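Local coordinates for protein cytochrome P450 (Bacillus megaterium, PDB 5L91) that binds heme b with a cysteine thiolate as axial iron ligand, binds corticosterone, and probably acts as a cytochrome P450 monooxygenase, at residues 67-72 with 84-89; 251-256 with 393-398; 274-279 with 361-366; 294-299 with 311-316. All blocks are in the same frame, centred on the assembly; numbering follows the deposited sequence.

Contact 1. Residues 67-72 with 84-89; sequences SDRRPP and LINIDP. With C0R (corticosterone), chain E; HEM (protoporphyrin IX containing Fe), chain C.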
# COMPACT_ATOMS: atom_id res chain seq x y z
N SER A 67 -11.30 6.54 12.79
CA SER A 67 -9.90 6.34 12.44
C SER A 67 -8.95 7.05 13.41
O SER A 67 -7.74 7.02 13.21
CB SER A 67 -9.65 6.84 11.01
OG SER A 67 -10.25 5.98 10.06
N ASP A 68 -9.46 7.67 14.48
CA ASP A 68 -8.63 8.44 15.41
C ASP A 68 -7.83 7.48 16.26
O ASP A 68 -8.34 6.85 17.19
CB ASP A 68 -9.51 9.35 16.26
CG ASP A 68 -8.70 10.35 17.06
OD1 ASP A 68 -7.50 10.11 17.29
OD2 ASP A 68 -9.28 11.41 17.42
N ARG A 69 -6.57 7.31 15.90
CA ARG A 69 -5.62 6.53 16.67
C ARG A 69 -4.50 7.43 17.20
O ARG A 69 -3.39 6.98 17.44
CB ARG A 69 -5.07 5.37 15.83
CG ARG A 69 -6.13 4.63 14.98
CD ARG A 69 -5.48 3.74 13.94
NE ARG A 69 -6.44 3.34 12.92
CZ ARG A 69 -6.60 3.94 11.75
NH1 ARG A 69 -5.86 5.00 11.41
NH2 ARG A 69 -7.51 3.48 10.91
N ARG A 70 -4.79 8.70 17.39
CA ARG A 70 -3.75 9.61 17.86
C ARG A 70 -3.24 9.11 19.20
O ARG A 70 -4.05 8.77 20.08
CB ARG A 70 -4.29 11.02 18.01
CG ARG A 70 -4.40 11.76 16.72
CD ARG A 70 -5.01 13.12 16.95
NE ARG A 70 -6.37 12.96 17.46
CZ ARG A 70 -7.07 13.93 18.04
NH1 ARG A 70 -6.55 15.16 18.18
NH2 ARG A 70 -8.29 13.68 18.47
N PRO A 71 -1.94 9.03 19.41
CA PRO A 71 -1.42 8.54 20.68
C PRO A 71 -1.78 9.50 21.80
O PRO A 71 -1.81 10.72 21.61
CB PRO A 71 0.09 8.46 20.44
CG PRO A 71 0.36 9.40 19.32
CD PRO A 71 -0.86 9.40 18.47
N PRO A 72 -2.09 8.97 22.99
CA PRO A 72 -2.33 9.84 24.15
C PRO A 72 -1.10 10.66 24.49
O PRO A 72 0.02 10.36 24.08
CB PRO A 72 -2.66 8.85 25.28
CG PRO A 72 -2.01 7.56 24.84
CD PRO A 72 -2.17 7.55 23.35
N LEU A 84 -2.75 12.27 8.48
CA LEU A 84 -4.07 12.18 7.84
C LEU A 84 -4.84 10.90 8.18
O LEU A 84 -6.04 10.93 8.48
CB LEU A 84 -3.85 12.28 6.32
CG LEU A 84 -5.06 12.35 5.43
CD1 LEU A 84 -5.74 13.69 5.60
CD2 LEU A 84 -4.59 12.08 4.01
N ILE A 85 -4.15 9.77 8.16
CA ILE A 85 -4.82 8.49 8.22
C ILE A 85 -5.31 8.16 9.61
O ILE A 85 -6.10 7.20 9.77
CB ILE A 85 -3.86 7.41 7.68
CG1 ILE A 85 -4.64 6.18 7.29
CG2 ILE A 85 -2.77 7.03 8.75
CD1 ILE A 85 -3.83 5.18 6.44
N ASN A 86 -4.88 8.93 10.62
CA ASN A 86 -5.23 8.67 12.01
C ASN A 86 -6.14 9.70 12.60
O ASN A 86 -6.19 9.82 13.83
CB ASN A 86 -3.99 8.63 12.88
CG ASN A 86 -3.20 7.45 12.67
OD1 ASN A 86 -3.67 6.45 12.18
ND2 ASN A 86 -2.01 7.49 13.19
N ILE A 87 -6.83 10.47 11.79
CA ILE A 87 -7.69 11.48 12.35
C ILE A 87 -9.06 11.39 11.71
O ILE A 87 -9.21 10.89 10.59
CB ILE A 87 -7.09 12.89 12.21
CG1 ILE A 87 -6.73 13.20 10.78
CG2 ILE A 87 -5.84 12.99 13.04
CD1 ILE A 87 -6.35 14.71 10.58
N ASP A 88 -10.04 11.81 12.45
CA ASP A 88 -11.39 11.91 11.96
C ASP A 88 -11.67 13.35 11.57
O ASP A 88 -10.93 14.26 11.94
CB ASP A 88 -12.37 11.46 13.03
CG ASP A 88 -12.23 10.00 13.39
OD1 ASP A 88 -11.80 9.18 12.53
OD2 ASP A 88 -12.55 9.67 14.56
N PRO A 89 -12.74 13.61 10.80
CA PRO A 89 -13.10 15.02 10.60
C PRO A 89 -13.50 15.65 11.94
O PRO A 89 -13.77 14.92 12.89
CB PRO A 89 -14.29 14.97 9.64
CG PRO A 89 -14.36 13.59 9.15
CD PRO A 89 -13.71 12.71 10.18
C1 C0R E . 1.28 4.33 10.70
C2 C0R E . 1.23 4.60 9.22
C3 C0R E . 0.13 3.71 8.45
C4 C0R E . -1.27 3.44 9.26
C5 C0R E . -1.23 3.88 10.75
C6 C0R E . -2.55 3.68 11.58
C7 C0R E . -2.09 3.25 13.07
C8 C0R E . -1.05 4.06 13.80
C9 C0R E . 0.27 4.07 12.93
C10 C0R E . 0.03 4.53 11.44
C11 C0R E . 1.48 4.78 13.74
C12 C0R E . 1.59 4.28 15.28
C13 C0R E . 0.28 4.32 16.04
C14 C0R E . -0.86 3.47 15.21
C15 C0R E . -1.92 3.45 16.01
C16 C0R E . -1.24 3.12 17.44
C17 C0R E . 0.36 3.69 17.23
C18 C0R E . -0.20 5.80 16.23
C19 C0R E . -0.20 6.05 11.43
C20 C0R E . 0.89 4.59 18.39
C21 C0R E . 2.41 4.87 18.50
O1 C0R E . 0.28 3.31 7.31
O2 C0R E . 1.35 6.10 13.81
O3 C0R E . 0.09 5.05 19.18
O4 C0R E . 3.10 3.66 18.75
CHA HEM C . -5.02 5.43 2.36
CHB HEM C . -4.12 1.21 0.21
CHC HEM C . -0.45 3.10 -2.27
CHD HEM C . -0.92 7.05 0.45
C1A HEM C . -5.12 4.12 1.95
C2A HEM C . -6.14 3.19 2.36
C3A HEM C . -5.87 2.02 1.76
C4A HEM C . -4.67 2.19 0.97
CMA HEM C . -6.62 0.69 1.89
CAA HEM C . -7.27 3.52 3.34
CBA HEM C . -6.75 3.35 4.76
CGA HEM C . -7.86 3.68 5.75
O1A HEM C . -9.01 3.91 5.33
O2A HEM C . -7.61 3.79 6.96
C1B HEM C . -3.11 1.39 -0.68
C2B HEM C . -2.70 0.40 -1.63
C3B HEM C . -1.65 0.90 -2.29
C4B HEM C . -1.43 2.24 -1.81
CMB HEM C . -3.33 -1.00 -1.75
CAB HEM C . -0.82 0.27 -3.43
CBB HEM C . -1.33 -0.46 -4.40
C1C HEM C . -0.26 4.37 -1.79
C2C HEM C . 0.65 5.36 -2.28
C3C HEM C . 0.49 6.46 -1.53
C4C HEM C . -0.51 6.18 -0.54
CMC HEM C . 1.56 5.14 -3.51
CAC HEM C . 1.22 7.82 -1.61
CBC HEM C . 2.46 7.87 -2.09
C1D HEM C . -2.05 6.94 1.20
C2D HEM C . -2.50 7.93 2.14
C3D HEM C . -3.63 7.48 2.68
C4D HEM C . -3.92 6.20 2.09
CMD HEM C . -1.77 9.26 2.44
CAD HEM C . -4.52 8.18 3.77
CBD HEM C . -5.67 8.98 3.19
CGD HEM C . -6.55 9.53 4.27
O1D HEM C . -7.24 10.50 3.92
O2D HEM C . -6.53 9.05 5.44
NA HEM C . -4.25 3.48 1.09
NB HEM C . -2.32 2.51 -0.80
NC HEM C . -0.93 4.90 -0.73
ND HEM C . -2.94 5.88 1.17
FE HEM C . -2.68 4.24 0.08
O HOH W 1 -8.08 5.69 8.61
O HOH W 2 -9.55 13.09 15.14
O HOH W 3 -1.51 3.42 1.54

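Contact 2. Residues 251-256 with 393-398; sequences ISNTIY and YGLKEL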
# COMPACT_ATOMS: atom_id res chain seq x y z
N ILE A 251 2.79 -4.71 -7.49
CA ILE A 251 3.59 -5.09 -8.66
C ILE A 251 3.96 -6.57 -8.59
O ILE A 251 3.75 -7.32 -9.56
CB ILE A 251 4.84 -4.19 -8.78
CG1 ILE A 251 4.38 -2.79 -9.13
CG2 ILE A 251 5.79 -4.68 -9.84
CD1 ILE A 251 5.48 -1.70 -8.97
N SER A 252 4.49 -7.02 -7.46
CA SER A 252 4.86 -8.42 -7.30
C SER A 252 3.66 -9.33 -7.44
O SER A 252 3.73 -10.37 -8.12
CB SER A 252 5.44 -8.67 -5.91
OG SER A 252 6.42 -7.71 -5.62
N ASN A 253 2.58 -9.01 -6.74
CA ASN A 253 1.39 -9.83 -6.83
C ASN A 253 0.86 -9.86 -8.26
O ASN A 253 0.27 -10.86 -8.69
CB ASN A 253 0.30 -9.31 -5.88
CG ASN A 253 0.62 -9.49 -4.39
OD1 ASN A 253 1.62 -10.05 -4.00
ND2 ASN A 253 -0.25 -8.94 -3.55
N THR A 254 0.98 -8.76 -9.00
CA THR A 254 0.53 -8.80 -10.40
C THR A 254 1.33 -9.81 -11.20
O THR A 254 0.77 -10.57 -12.00
CB THR A 254 0.58 -7.43 -11.07
OG1 THR A 254 -0.36 -6.55 -10.44
CG2 THR A 254 0.17 -7.54 -12.52
N ILE A 255 2.65 -9.81 -11.04
CA ILE A 255 3.49 -10.79 -11.72
C ILE A 255 3.13 -12.20 -11.26
O ILE A 255 3.11 -13.14 -12.06
CB ILE A 255 4.98 -10.48 -11.51
CG1 ILE A 255 5.34 -9.15 -12.19
CG2 ILE A 255 5.85 -11.61 -12.05
CD1 ILE A 255 5.11 -9.16 -13.69
N TYR A 256 2.86 -12.37 -9.97
CA TYR A 256 2.47 -13.69 -9.50
C TYR A 256 1.18 -14.16 -10.20
O TYR A 256 1.11 -15.29 -10.70
CB TYR A 256 2.33 -13.66 -7.98
CG TYR A 256 2.13 -15.03 -7.40
CD1 TYR A 256 0.86 -15.62 -7.37
CD2 TYR A 256 3.20 -15.75 -6.90
CE1 TYR A 256 0.66 -16.88 -6.88
CE2 TYR A 256 3.01 -17.02 -6.39
CZ TYR A 256 1.74 -17.57 -6.38
OH TYR A 256 1.51 -18.83 -5.89
N TYR A 393 -0.57 -8.45 2.30
CA TYR A 393 -0.56 -9.64 1.45
C TYR A 393 0.44 -9.42 0.31
O TYR A 393 0.25 -8.55 -0.55
CB TYR A 393 -2.00 -9.94 0.98
CG TYR A 393 -2.09 -11.20 0.18
CD1 TYR A 393 -2.07 -12.46 0.78
CD2 TYR A 393 -2.16 -11.14 -1.18
CE1 TYR A 393 -2.12 -13.62 0.02
CE2 TYR A 393 -2.24 -12.29 -1.96
CZ TYR A 393 -2.22 -13.52 -1.36
OH TYR A 393 -2.27 -14.66 -2.16
N GLY A 394 1.53 -10.17 0.32
CA GLY A 394 2.53 -10.03 -0.71
C GLY A 394 3.67 -11.00 -0.48
O GLY A 394 3.60 -11.89 0.37
N LEU A 395 4.75 -10.80 -1.23
CA LEU A 395 5.84 -11.76 -1.29
C LEU A 395 7.15 -11.10 -0.88
O LEU A 395 7.42 -9.96 -1.24
CB LEU A 395 5.95 -12.36 -2.68
CG LEU A 395 4.71 -13.15 -3.11
CD1 LEU A 395 4.86 -13.55 -4.56
CD2 LEU A 395 4.49 -14.41 -2.24
N LYS A 396 7.93 -11.84 -0.09
CA LYS A 396 9.26 -11.37 0.28
C LYS A 396 10.21 -11.46 -0.91
O LYS A 396 11.19 -10.71 -0.97
CB LYS A 396 9.84 -12.21 1.42
CG LYS A 396 9.01 -12.30 2.67
CD LYS A 396 9.86 -12.80 3.86
CE LYS A 396 9.23 -13.96 4.62
NZ LYS A 396 10.01 -14.30 5.87
N GLU A 397 9.95 -12.39 -1.83
CA GLU A 397 10.70 -12.50 -3.07
C GLU A 397 9.83 -13.16 -4.11
O GLU A 397 8.80 -13.77 -3.80
CB GLU A 397 11.99 -13.30 -2.92
CG GLU A 397 11.77 -14.69 -2.54
CD GLU A 397 13.02 -15.56 -2.69
OE1 GLU A 397 13.99 -15.35 -1.92
OE2 GLU A 397 12.98 -16.48 -3.55
N LEU A 398 10.24 -12.99 -5.37
CA LEU A 398 9.51 -13.56 -6.49
C LEU A 398 10.54 -13.74 -7.61
O LEU A 398 10.82 -12.82 -8.39
CB LEU A 398 8.34 -12.67 -6.89
CG LEU A 398 7.57 -13.01 -8.18
CD1 LEU A 398 7.29 -14.47 -8.31
CD2 LEU A 398 6.27 -12.24 -8.17

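Contact 3. Residues 274-279 with 361-366; sequences LLPSGI and EAKIML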
# COMPACT_ATOMS: atom_id res chain seq x y z
N LEU A 274 -5.50 -3.61 -21.83
CA LEU A 274 -6.05 -4.36 -20.72
C LEU A 274 -5.21 -4.26 -19.44
O LEU A 274 -5.68 -4.67 -18.38
CB LEU A 274 -6.17 -5.84 -21.10
CG LEU A 274 -7.33 -6.32 -21.95
CD1 LEU A 274 -7.22 -7.82 -22.07
CD2 LEU A 274 -8.60 -5.91 -21.32
N LEU A 275 -4.01 -3.70 -19.49
CA LEU A 275 -3.16 -3.76 -18.30
C LEU A 275 -3.81 -3.02 -17.14
O LEU A 275 -3.80 -3.55 -16.02
CB LEU A 275 -1.75 -3.23 -18.61
CG LEU A 275 -0.76 -3.20 -17.41
CD1 LEU A 275 -0.46 -4.58 -16.98
CD2 LEU A 275 0.55 -2.52 -17.76
N PRO A 276 -4.35 -1.82 -17.31
CA PRO A 276 -4.97 -1.16 -16.16
C PRO A 276 -6.03 -2.03 -15.51
O PRO A 276 -6.07 -2.21 -14.27
CB PRO A 276 -5.58 0.12 -16.78
CG PRO A 276 -4.66 0.38 -18.00
CD PRO A 276 -4.41 -0.99 -18.53
N SER A 277 -6.86 -2.62 -16.36
CA SER A 277 -7.93 -3.45 -15.86
C SER A 277 -7.36 -4.67 -15.17
O SER A 277 -7.93 -5.15 -14.19
CB SER A 277 -8.87 -3.89 -17.00
OG SER A 277 -9.76 -4.86 -16.51
N GLY A 278 -6.29 -5.24 -15.71
CA GLY A 278 -5.68 -6.39 -15.07
C GLY A 278 -5.09 -6.05 -13.71
O GLY A 278 -5.09 -6.87 -12.79
N ILE A 279 -4.56 -4.84 -13.58
CA ILE A 279 -4.07 -4.39 -12.28
C ILE A 279 -5.23 -4.26 -11.31
O ILE A 279 -5.12 -4.63 -10.14
CB ILE A 279 -3.28 -3.08 -12.46
CG1 ILE A 279 -1.97 -3.42 -13.17
CG2 ILE A 279 -2.95 -2.36 -11.07
CD1 ILE A 279 -1.28 -2.22 -13.75
N GLU A 361 2.62 3.58 -11.17
CA GLU A 361 3.87 2.87 -10.91
C GLU A 361 3.76 1.41 -11.33
O GLU A 361 4.63 0.87 -12.02
CB GLU A 361 4.29 2.97 -9.43
CG GLU A 361 4.63 4.37 -8.93
CD GLU A 361 5.27 4.41 -7.52
OE1 GLU A 361 6.00 3.48 -7.18
OE2 GLU A 361 5.06 5.38 -6.76
N ALA A 362 2.66 0.76 -10.94
CA ALA A 362 2.46 -0.61 -11.34
C ALA A 362 2.32 -0.71 -12.86
O ALA A 362 2.90 -1.60 -13.49
CB ALA A 362 1.22 -1.18 -10.68
N LYS A 363 1.58 0.20 -13.48
CA LYS A 363 1.41 0.11 -14.94
C LYS A 363 2.76 0.27 -15.66
O LYS A 363 3.11 -0.54 -16.54
CB LYS A 363 0.42 1.16 -15.43
CG LYS A 363 0.18 1.12 -16.96
CD LYS A 363 -0.73 2.26 -17.43
CE LYS A 363 0.05 3.57 -17.53
NZ LYS A 363 -0.61 4.63 -18.37
N ILE A 364 3.54 1.28 -15.26
CA ILE A 364 4.77 1.61 -15.98
C ILE A 364 5.78 0.49 -15.84
O ILE A 364 6.39 0.06 -16.83
CB ILE A 364 5.32 2.95 -15.49
CG1 ILE A 364 4.47 4.08 -16.05
CG2 ILE A 364 6.76 3.13 -15.92
CD1 ILE A 364 4.70 5.41 -15.42
N MET A 365 5.96 -0.04 -14.63
CA MET A 365 6.92 -1.13 -14.43
C MET A 365 6.43 -2.43 -15.06
O MET A 365 7.23 -3.21 -15.59
CB MET A 365 7.17 -1.35 -12.94
CG MET A 365 7.92 -2.60 -12.56
SD MET A 365 9.65 -2.55 -13.06
CE MET A 365 10.31 -1.47 -11.78
N LEU A 366 5.14 -2.72 -14.94
CA LEU A 366 4.66 -3.98 -15.46
C LEU A 366 4.68 -4.00 -16.97
O LEU A 366 5.01 -5.01 -17.58
CB LEU A 366 3.23 -4.26 -14.97
CG LEU A 366 3.18 -4.64 -13.48
CD1 LEU A 366 1.75 -4.51 -12.97
CD2 LEU A 366 3.70 -6.03 -13.32

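Contact 4. Residues 294-299 with 311-316; sequences RIVKED and EHVVPW. With HEM (protoporphyrin IX containing Fe), chain C.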
# COMPACT_ATOMS: atom_id res chain seq x y z
N ARG A 294 -10.66 0.07 12.61
CA ARG A 294 -11.55 1.16 13.01
C ARG A 294 -11.92 0.96 14.47
O ARG A 294 -11.79 -0.14 15.03
CB ARG A 294 -12.82 1.22 12.15
CG ARG A 294 -12.58 1.63 10.69
CD ARG A 294 -12.22 3.09 10.57
NE ARG A 294 -12.16 3.60 9.21
CZ ARG A 294 -11.10 3.48 8.40
NH1 ARG A 294 -9.99 2.83 8.77
NH2 ARG A 294 -11.16 4.03 7.21
N ILE A 295 -12.37 2.05 15.10
CA ILE A 295 -12.89 1.99 16.46
C ILE A 295 -14.33 2.46 16.44
O ILE A 295 -14.62 3.52 15.90
CB ILE A 295 -12.05 2.85 17.44
CG1 ILE A 295 -10.63 2.29 17.55
CG2 ILE A 295 -12.72 2.86 18.85
CD1 ILE A 295 -9.65 3.29 18.26
N VAL A 296 -15.23 1.70 17.04
CA VAL A 296 -16.62 2.13 17.07
C VAL A 296 -16.76 3.36 17.95
O VAL A 296 -16.33 3.35 19.10
CB VAL A 296 -17.50 0.99 17.58
CG1 VAL A 296 -18.95 1.39 17.54
CG2 VAL A 296 -17.26 -0.27 16.75
N LYS A 297 -17.38 4.42 17.41
CA LYS A 297 -17.68 5.64 18.16
C LYS A 297 -19.00 5.50 18.90
O LYS A 297 -19.12 5.94 20.05
CB LYS A 297 -17.80 6.87 17.24
CG LYS A 297 -16.60 7.85 17.12
CD LYS A 297 -16.92 9.04 16.17
CE LYS A 297 -15.71 9.45 15.26
NZ LYS A 297 -16.01 10.25 13.99
N GLU A 298 -20.00 4.87 18.28
CA GLU A 298 -21.30 4.66 18.88
C GLU A 298 -21.81 3.25 18.63
O GLU A 298 -21.48 2.62 17.62
CB GLU A 298 -22.30 5.70 18.35
CG GLU A 298 -22.92 5.36 17.03
CD GLU A 298 -23.89 6.42 16.56
OE1 GLU A 298 -23.55 7.62 16.72
OE2 GLU A 298 -24.99 6.05 16.08
N ASP A 299 -22.61 2.75 19.57
CA ASP A 299 -23.27 1.46 19.39
C ASP A 299 -23.90 1.36 18.01
O ASP A 299 -24.49 2.31 17.49
CB ASP A 299 -24.35 1.28 20.47
CG ASP A 299 -23.77 0.97 21.83
OD1 ASP A 299 -22.64 1.43 22.10
OD2 ASP A 299 -24.45 0.33 22.66
N GLU A 311 -15.31 -0.38 20.98
CA GLU A 311 -14.83 -1.67 20.54
C GLU A 311 -14.13 -1.51 19.19
O GLU A 311 -14.45 -0.63 18.40
CB GLU A 311 -16.00 -2.67 20.50
CG GLU A 311 -16.47 -3.12 21.91
CD GLU A 311 -17.64 -4.11 21.90
OE1 GLU A 311 -18.45 -4.07 20.93
OE2 GLU A 311 -17.77 -4.91 22.84
N HIS A 312 -13.16 -2.37 18.96
CA HIS A 312 -12.33 -2.31 17.76
C HIS A 312 -12.92 -3.17 16.64
O HIS A 312 -13.42 -4.27 16.89
CB HIS A 312 -10.94 -2.80 18.12
CG HIS A 312 -10.14 -1.81 18.88
ND1 HIS A 312 -8.76 -1.78 18.85
CD2 HIS A 312 -10.52 -0.76 19.65
CE1 HIS A 312 -8.33 -0.78 19.59
NE2 HIS A 312 -9.38 -0.14 20.08
N VAL A 313 -12.83 -2.65 15.40
CA VAL A 313 -13.36 -3.31 14.20
C VAL A 313 -12.25 -3.50 13.17
O VAL A 313 -11.56 -2.55 12.83
CB VAL A 313 -14.51 -2.51 13.57
CG1 VAL A 313 -15.12 -3.29 12.38
CG2 VAL A 313 -15.53 -2.18 14.56
N VAL A 314 -12.17 -4.69 12.60
CA VAL A 314 -11.25 -5.02 11.53
C VAL A 314 -12.07 -5.46 10.30
O VAL A 314 -12.44 -6.63 10.17
CB VAL A 314 -10.26 -6.11 11.95
CG1 VAL A 314 -9.43 -6.51 10.77
CG2 VAL A 314 -9.38 -5.61 13.11
N PRO A 315 -12.33 -4.55 9.36
CA PRO A 315 -12.93 -4.93 8.07
C PRO A 315 -11.91 -5.53 7.11
O PRO A 315 -10.82 -4.98 6.92
CB PRO A 315 -13.47 -3.60 7.53
CG PRO A 315 -12.55 -2.60 8.07
CD PRO A 315 -12.02 -3.12 9.42
N TRP A 316 -12.26 -6.68 6.52
CA TRP A 316 -11.37 -7.46 5.65
C TRP A 316 -11.74 -7.25 4.19
O TRP A 316 -12.51 -8.01 3.58
CB TRP A 316 -11.44 -8.95 6.00
CG TRP A 316 -10.92 -9.25 7.35
CD1 TRP A 316 -11.60 -9.12 8.51
CD2 TRP A 316 -9.61 -9.71 7.69
NE1 TRP A 316 -10.81 -9.49 9.55
CE2 TRP A 316 -9.58 -9.85 9.08
CE3 TRP A 316 -8.47 -10.02 6.95
CZ2 TRP A 316 -8.45 -10.27 9.76
CZ3 TRP A 316 -7.36 -10.44 7.62
CH2 TRP A 316 -7.36 -10.58 9.01
CHA HEM C . -5.02 5.43 2.36
CHB HEM C . -4.12 1.21 0.21
CHC HEM C . -0.45 3.10 -2.27
CHD HEM C . -0.92 7.05 0.45
C1A HEM C . -5.12 4.12 1.95
C2A HEM C . -6.14 3.19 2.36
C3A HEM C . -5.87 2.02 1.76
C4A HEM C . -4.67 2.19 0.97
CMA HEM C . -6.62 0.69 1.89
CAA HEM C . -7.27 3.52 3.34
CBA HEM C . -6.75 3.35 4.76
CGA HEM C . -7.86 3.68 5.75
O1A HEM C . -9.01 3.91 5.33
O2A HEM C . -7.61 3.79 6.96
C1B HEM C . -3.11 1.39 -0.68
C2B HEM C . -2.70 0.40 -1.63
C3B HEM C . -1.65 0.90 -2.29
C4B HEM C . -1.43 2.24 -1.81
CMB HEM C . -3.33 -1.00 -1.75
CAB HEM C . -0.82 0.27 -3.43
CBB HEM C . -1.33 -0.46 -4.40
C1C HEM C . -0.26 4.37 -1.79
C2C HEM C . 0.65 5.36 -2.28
C3C HEM C . 0.49 6.46 -1.53
C4C HEM C . -0.51 6.18 -0.54
CMC HEM C . 1.56 5.14 -3.51
CAC HEM C . 1.22 7.82 -1.61
CBC HEM C . 2.46 7.87 -2.09
C1D HEM C . -2.05 6.94 1.20
C2D HEM C . -2.50 7.93 2.14
C3D HEM C . -3.63 7.48 2.68
C4D HEM C . -3.92 6.20 2.09
CMD HEM C . -1.77 9.26 2.44
CAD HEM C . -4.52 8.18 3.77
CBD HEM C . -5.67 8.98 3.19
CGD HEM C . -6.55 9.53 4.27
O1D HEM C . -7.24 10.50 3.92
O2D HEM C . -6.53 9.05 5.44
NA HEM C . -4.25 3.48 1.09
NB HEM C . -2.32 2.51 -0.80
NC HEM C . -0.93 4.90 -0.73
ND HEM C . -2.94 5.88 1.17
FE HEM C . -2.68 4.24 0.08
O HOH W 3 -1.51 3.42 1.54

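Contact 1. Residues 67-72 with 84-89
Ser67 gives its backbone N to Asp88 OD1, 2.7 Å away, on the syn side of that carboxylate. Its OG bonds to water 1, which also takes a bond from Arg69 NH2 and donates to Ile85 O and to heme O2A. Arg70 curls back onto Asp68. Asp68 OD1 accepts from Arg70 N, an Asx turn, and from Arg70 NE. The OD2 of Asp68 takes Arg70 NH2 at 2.7 Å, a salt bridge in which the guanidinium grips the carboxylate side-on. Water 2 joins Asp68 OD2 to Asp88 N. Arg69 and Asn86 form the centre of the contact. The Arg69 chain runs extended from CG to NE and brings NH1 to two oxygens. NH1 meets Asn86 OD1 at 2.7 Å, in both the guanidinium and the carbonyl planes. It meets Ile85 O at 2.8 Å from above that carbonyl plane. The guanidinium and amide planes stand 68° apart. Arg69 N adds a longer bond to Asn86 O. Arg70 CD then rests on Ile87 CG2 at 4.0 Å. The two segments line the bound corticosterone beside the heme propionates, consistent with the loop before helix 91-99 bordering the substrate pocket in P450s.

Contact 2. Residues 251-256 with 393-398
Asn253 and Tyr393 meet at a slant, with the amide and ring planes 60° apart. The Asn253 amide points at the backbone next to the ring. Its ND2 donates to Tyr393 O over 3.1 Å, nearly straight at 166°. The acceptor lies in the amide plane, but the donor stands above the plane of the Tyr393 carbonyl. ND2 also bonds to Arg286 O, so this buried nitrogen has two backbone acceptors that fix the amide. At the other end of the amide, OD1 lies 3.4 Å from Gly394 CA. The Tyr393 hydroxyl is held elsewhere, by Phe23 O and Arg286 NE.

Tyr256 and Leu395 cross at about a right angle. The methyl CD1 of Leu395 touches Tyr256 CD2 at 3.6 Å, obliquely to the ring.

Leu398 points at the helix and lays one methyl on its backbone. With CG anti to the backbone N (chi1 172°), CD2 comes 3.2 Å from Ser252 O, close to the bond that this carbonyl accepts from Tyr256 N. The same methyl lies 4.0 Å from Ile255 CG2. It also faces Tyr256 CB. The polar end of Ser252 turns to Ser139 OG and Thr248 O.

One side-chain-to-backbone hydrogen bond and two packed leucines thus join the two segments. They hold the extended chain before strand 399-401 across helix 229-260, the long central helix of the P450 fold.

Contact 3. Residues 274-279 with 361-366
Pro276 meets Lys363 through the one ring of this interface, a puckered pyrrolidine. No planar side chain takes part, and the rest of the contact is aliphatic. Ring atom CG of Pro276 approaches Lys363 CD at 4.4 Å, at the exposed border. Leu275 points at helix 361-366 and crosses Lys363 obliquely. Its CG sits anti to the backbone N (chi1 179°), which extends the branch across to the other helix. There CD2 reaches Lys363 O at 3.5 Å and Lys363 CG at 3.7 Å. The other methyl, CD1, faces Leu366 CB at 4.2 Å. In Lys363 the bend at chi3 (78°) turns NZ off to the side of the interface. Ile279 sits one turn on from Leu275. Its CD1 rests on the helix backbone, 3.8 Å from Lys363 CA, and also touches Ala362 CB at 4.1 Å. Ile279 and Leu366 reach toward each other tip to tip, with CD1 atoms 3.9 Å apart. The short helix axes come within 10.0 Å and lie 121° apart in direction. Ala362 and Leu366 also touch helix 229-260. This is apolar helix-helix packing in the helical body of the P450 fold, where helices 275-285 and 355-372 correspond to the K and L helices.

Contact 4. Residues 294-299 with 311-316
Arg294 and Val313 form an antiparallel hydrogen-bonded pair, followed by the non-hydrogen-bonded pair Ile295 with His312. Arg294 N donates to Val313 O at 2.8 Å, and Val313 N returns a bond to Arg294 O at 2.7 Å. Val296 N then bonds to Glu311 O over 2.8 Å. On one face of the sheet Ile295 and His312 lie side by side and point the same way. The CG1 of Ile295 sits over a face of the imidazole, 4.0 Å from the ring centroid, a CH-pi contact. His293 meets the same ring edge-to-face, and a bound corticosterone touches His312. Val296 CG2 packs on Val313 CG2, though their exact spacing is doubtful. Arg294 and Val313 share the other face. The arginine chain bends at chi2 (-72°), and its guanidinium leaves the strand pair for the heme. NH2 donates to heme O1A at 2.9 Å and nearly straight (175°). NH1 bonds to heme O2A at 3.1 Å. The propionate therefore lies at the guanidinium edge, gripped by two nitrogens. His350, Arg96 and His92 add further bonds to the heme. This antiparallel strand pair carries Arg294 to the heme propionate, in the mixed beta sheet of the P450 fold.

Contacts 1 and 4 lie on one side of the chain, with centres 13 Å apart. They touch where Ser67 OG packs on Arg294 CZ, and both border the heme. Strand 65-66, which runs into segment 67-72, pairs with strand 294-296 in the five-stranded mixed sheet. Contacts 2 and 3 have centres 14 Å apart. They meet where Ile255 and Thr254 of helix 229-260 touch Leu366 of helix 355-372. The two groups are about 30 Å apart or more, centre to centre. Contact 1 comes first in the chain. Contact 2 closes a long loop that holds contact 3, and contact 4 is nested inside contact 3. One pair thus belongs to the heme and steroid pocket, the other to the packing round helices 229-260 and 355-372.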